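Local coordinates for protein CRISPR-associated endonuclease Cas1 (PDB 4XTK) that probably acts as a metal-dependent double-stranded DNA endonuclease in CRISPR adaptive immunity, working as a homodimer that joins a Cas2 homodimer, at residues 97-100 / 104-107; 149-154 / 218-223. One frame throughout, in Å; residues are numbered along the deposited sequence.

Contact 1 (97-100 / 104-107)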
# COMPACT_ATOMS: atom_id res chain seq x y z
N ALA E 97 -1.64 14.70 3.72
CA ALA E 97 -2.68 15.43 2.99
C ALA E 97 -2.96 16.72 3.73
O ALA E 97 -3.06 17.81 3.13
CB ALA E 97 -3.93 14.61 2.86
N GLU E 98 -3.06 16.59 5.05
CA GLU E 98 -3.24 17.76 5.89
C GLU E 98 -2.08 18.77 5.70
O GLU E 98 -2.35 19.96 5.64
CB GLU E 98 -3.39 17.36 7.35
CG GLU E 98 -3.27 18.51 8.34
CD GLU E 98 -3.03 18.03 9.76
OE1 GLU E 98 -3.49 16.92 10.11
OE2 GLU E 98 -2.35 18.76 10.52
N HIS E 99 -0.81 18.37 5.56
CA HIS E 99 0.11 19.50 5.39
C HIS E 99 0.18 19.92 3.92
O HIS E 99 0.81 20.93 3.60
CB HIS E 99 1.53 19.28 5.90
CG HIS E 99 1.61 18.86 7.33
ND1 HIS E 99 0.61 19.14 8.24
CD2 HIS E 99 2.69 18.52 8.08
CE1 HIS E 99 0.99 18.75 9.44
NE2 HIS E 99 2.27 18.38 9.37
N TYR E 100 -0.44 19.16 3.02
CA TYR E 100 -0.47 19.62 1.64
C TYR E 100 -1.57 20.67 1.37
O TYR E 100 -1.30 21.68 0.71
CB TYR E 100 -0.65 18.44 0.70
CG TYR E 100 -0.51 18.83 -0.75
CD1 TYR E 100 0.73 18.92 -1.35
CD2 TYR E 100 -1.64 19.14 -1.52
CE1 TYR E 100 0.86 19.28 -2.67
CE2 TYR E 100 -1.51 19.50 -2.85
CZ TYR E 100 -0.26 19.57 -3.42
OH TYR E 100 -0.13 19.94 -4.73
N GLU E 104 0.15 27.05 4.22
CA GLU E 104 1.18 27.47 5.16
C GLU E 104 2.08 26.30 5.53
O GLU E 104 3.31 26.43 5.58
CB GLU E 104 0.55 28.07 6.41
CG GLU E 104 1.37 29.18 7.05
CD GLU E 104 0.50 30.26 7.65
OE1 GLU E 104 -0.71 30.01 7.84
OE2 GLU E 104 1.02 31.36 7.92
N LYS E 105 1.46 25.16 5.80
CA LYS E 105 2.20 23.97 6.16
C LYS E 105 2.97 23.42 4.97
O LYS E 105 4.10 22.95 5.11
CB LYS E 105 1.25 22.91 6.73
CG LYS E 105 0.64 23.33 8.06
CD LYS E 105 -0.07 22.17 8.75
CE LYS E 105 -0.54 22.59 10.13
NZ LYS E 105 -1.72 21.79 10.58
N ARG E 106 2.35 23.48 3.79
CA ARG E 106 3.00 23.03 2.58
C ARG E 106 4.20 23.91 2.27
O ARG E 106 5.25 23.42 1.87
CB ARG E 106 2.02 23.03 1.40
CG ARG E 106 2.65 22.51 0.12
CD ARG E 106 1.70 22.57 -1.05
NE ARG E 106 2.40 22.30 -2.31
CZ ARG E 106 1.91 22.58 -3.51
NH1 ARG E 106 0.72 23.13 -3.63
NH2 ARG E 106 2.62 22.30 -4.60
N MET E 107 4.03 25.21 2.47
CA MET E 107 5.09 26.17 2.20
C MET E 107 6.29 25.90 3.10
O MET E 107 7.43 25.93 2.66
CB MET E 107 4.61 27.61 2.41
CG MET E 107 4.28 28.37 1.13
SD MET E 107 5.61 28.43 -0.08
CE MET E 107 7.02 28.72 0.97
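The ammonium NZ of Lys105 forms a salt bridge with OE2 of Glu98, a hydrogen bond of 3.1 Å that spans the tight turn between two consecutive helices, 93-101 and 103-127, in the helical part of Cas1. NZ comes to OE2 from the anti side and only 16° out of the carboxylate plane; OE1 of the same group has a second, weak and long ion pair with Lys95. To get there the lysine runs extended past the imidazole of His99, with CB lying 3.7 Å from His99 CB and the methylenes CD and CE passing obliquely by ND1 and CE1. The far nitrogen of that ring, NE2, makes a weak hydrogen bond to the carbonyl of Leu316.

At the other end of the contact Tyr100 and Arg106 run side by side. Both carry CG anti to the backbone N, which sends ring and guanidinium off in the same direction, their planes 24° apart. Arg106 CD sits over the tyrosine face, 4.1 Å from the centroid, in a CH-pi contact. Their polar ends turn to the loop beyond, Arg106 to Tyr219 and Tyr100 to Thr223. Above the ring plane and out beyond its CE1 edge, Arg106 NE lies 3.4 Å from Tyr100 CE1.

Contact 2 (149-154 / 218-223)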
# COMPACT_ATOMS: atom_id res chain seq x y z
N SER E 149 4.29 27.35 -6.15
CA SER E 149 4.54 27.24 -7.59
C SER E 149 5.71 28.11 -7.99
O SER E 149 6.57 27.71 -8.77
CB SER E 149 3.30 27.64 -8.39
OG SER E 149 3.57 27.53 -9.77
N GLU E 150 5.74 29.32 -7.44
CA GLU E 150 6.85 30.23 -7.63
C GLU E 150 8.14 29.58 -7.13
O GLU E 150 9.20 29.72 -7.74
CB GLU E 150 6.58 31.55 -6.90
CG GLU E 150 7.63 32.63 -7.07
CD GLU E 150 7.26 33.92 -6.36
OE1 GLU E 150 6.19 33.96 -5.71
OE2 GLU E 150 8.05 34.89 -6.44
N LEU E 151 8.01 28.84 -6.03
CA LEU E 151 9.16 28.25 -5.35
C LEU E 151 9.82 27.13 -6.17
O LEU E 151 11.04 27.03 -6.20
CB LEU E 151 8.71 27.71 -3.99
CG LEU E 151 9.77 27.55 -2.90
CD1 LEU E 151 10.56 28.84 -2.71
CD2 LEU E 151 9.11 27.12 -1.59
N MET E 152 9.02 26.29 -6.82
CA MET E 152 9.56 25.26 -7.70
C MET E 152 10.28 25.89 -8.90
O MET E 152 11.30 25.38 -9.36
CB MET E 152 8.45 24.32 -8.18
CG MET E 152 8.90 23.34 -9.26
SD MET E 152 10.17 22.16 -8.71
CE MET E 152 9.16 21.13 -7.71
N GLY E 153 9.74 26.99 -9.39
CA GLY E 153 10.36 27.69 -10.51
C GLY E 153 11.72 28.24 -10.14
O GLY E 153 12.68 28.11 -10.90
N ILE E 154 11.80 28.86 -8.97
CA ILE E 154 13.04 29.44 -8.47
C ILE E 154 14.10 28.35 -8.27
O ILE E 154 15.27 28.54 -8.61
CB ILE E 154 12.81 30.20 -7.15
CG1 ILE E 154 11.88 31.39 -7.39
CG2 ILE E 154 14.13 30.68 -6.56
CD1 ILE E 154 11.29 31.98 -6.11
N GLY E 218 3.75 14.79 -2.57
CA GLY E 218 4.89 15.68 -2.41
C GLY E 218 4.50 17.11 -2.02
O GLY E 218 3.33 17.41 -1.84
N TYR E 219 5.50 17.99 -1.92
CA TYR E 219 5.29 19.33 -1.38
C TYR E 219 5.86 20.42 -2.29
O TYR E 219 5.12 21.31 -2.74
CB TYR E 219 5.87 19.42 0.03
CG TYR E 219 5.11 18.48 0.93
CD1 TYR E 219 3.85 18.82 1.40
CD2 TYR E 219 5.62 17.23 1.25
CE1 TYR E 219 3.12 17.95 2.20
CE2 TYR E 219 4.91 16.35 2.05
CZ TYR E 219 3.66 16.72 2.52
OH TYR E 219 2.95 15.85 3.31
N LEU E 220 7.16 20.38 -2.53
CA LEU E 220 7.77 21.26 -3.52
C LEU E 220 7.17 20.99 -4.90
O LEU E 220 6.79 21.92 -5.62
CB LEU E 220 9.29 21.09 -3.55
CG LEU E 220 9.99 22.06 -4.50
CD1 LEU E 220 9.64 23.50 -4.14
CD2 LEU E 220 11.51 21.85 -4.56
N HIS E 221 7.10 19.72 -5.27
CA HIS E 221 6.40 19.32 -6.49
C HIS E 221 4.90 19.27 -6.23
O HIS E 221 4.45 18.87 -5.16
CB HIS E 221 6.90 17.97 -6.98
CG HIS E 221 8.33 17.98 -7.42
ND1 HIS E 221 9.38 18.03 -6.53
CD2 HIS E 221 8.88 17.98 -8.66
CE1 HIS E 221 10.52 18.05 -7.20
NE2 HIS E 221 10.24 18.03 -8.49
N GLU E 222 4.13 19.68 -7.23
CA GLU E 222 2.68 19.60 -7.14
C GLU E 222 2.24 18.14 -7.01
O GLU E 222 2.75 17.28 -7.73
CB GLU E 222 2.03 20.26 -8.36
CG GLU E 222 0.55 20.57 -8.20
CD GLU E 222 -0.12 20.96 -9.51
OE1 GLU E 222 -0.85 20.13 -10.07
OE2 GLU E 222 0.09 22.10 -9.97
N THR E 223 1.29 17.86 -6.14
CA THR E 223 0.78 16.50 -6.08
C THR E 223 -0.35 16.46 -7.10
O THR E 223 -1.42 17.03 -6.90
CB THR E 223 0.28 16.10 -4.68
OG1 THR E 223 1.38 16.14 -3.75
CG2 THR E 223 -0.29 14.68 -4.69
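One face of the His221 imidazole is covered by the end of Met152: SD, 4.3 Å from the ring centroid, lies over that face as a Met-aromatic partner, and the methyl CE is on the same side, though its exact place is doubtful. At the ring's rim, ND1 is hydrogen-bonded to OD1 of Asp233 on helix 230-252, which helps set how the imidazole is turned. Met152 leaves helix 148-166 with CG anti to its backbone N, then bends about CB-CG and again about CG-SD (chi2 63°, chi3 74°), and this hook carries the end of the chain over the histidine and also beside Leu220.

Leu220 fills the step between helix and loop: its CD1 reaches Leu151 CG at 4.2 Å, and it packs as well on Val114 of helix 103-127. Asp233 OD2 takes the backbone N-H groups of both Tyr219 and Leu220, so a single carboxylate holds the loop's backbone and the histidine ring. Across the loop's base, Gly218 N donates to Thr223 OG1 at 3.0 Å. By similarity, His221 joins Glu155 and Glu236 in binding manganese, consistent with the Cas1 nuclease metal site, here two glutamates and a histidine.

Contact 1 lies toward the surface and contact 2 is partly buried; their centres are 12 Å apart within the same helical region. The corner of 97-100 and 104-107 relies on charge and on a tyrosine-arginine pair, whereas 149-154 meets 218-223 through apolar and sulfur-aromatic contacts. They meet at the loop: Tyr100 OH to Thr223 N and Arg106 NE to Tyr219 O, both 2.9 Å, are probable hydrogen bonds, so the corner grips the loop on both sides of His221 in sequence. Helix 103-127 serves both, since Met107 and Val114 touch Leu151. At the dimer interface, Tyr100 packs on Leu94 and Thr223 on Gly90 of the second subunit.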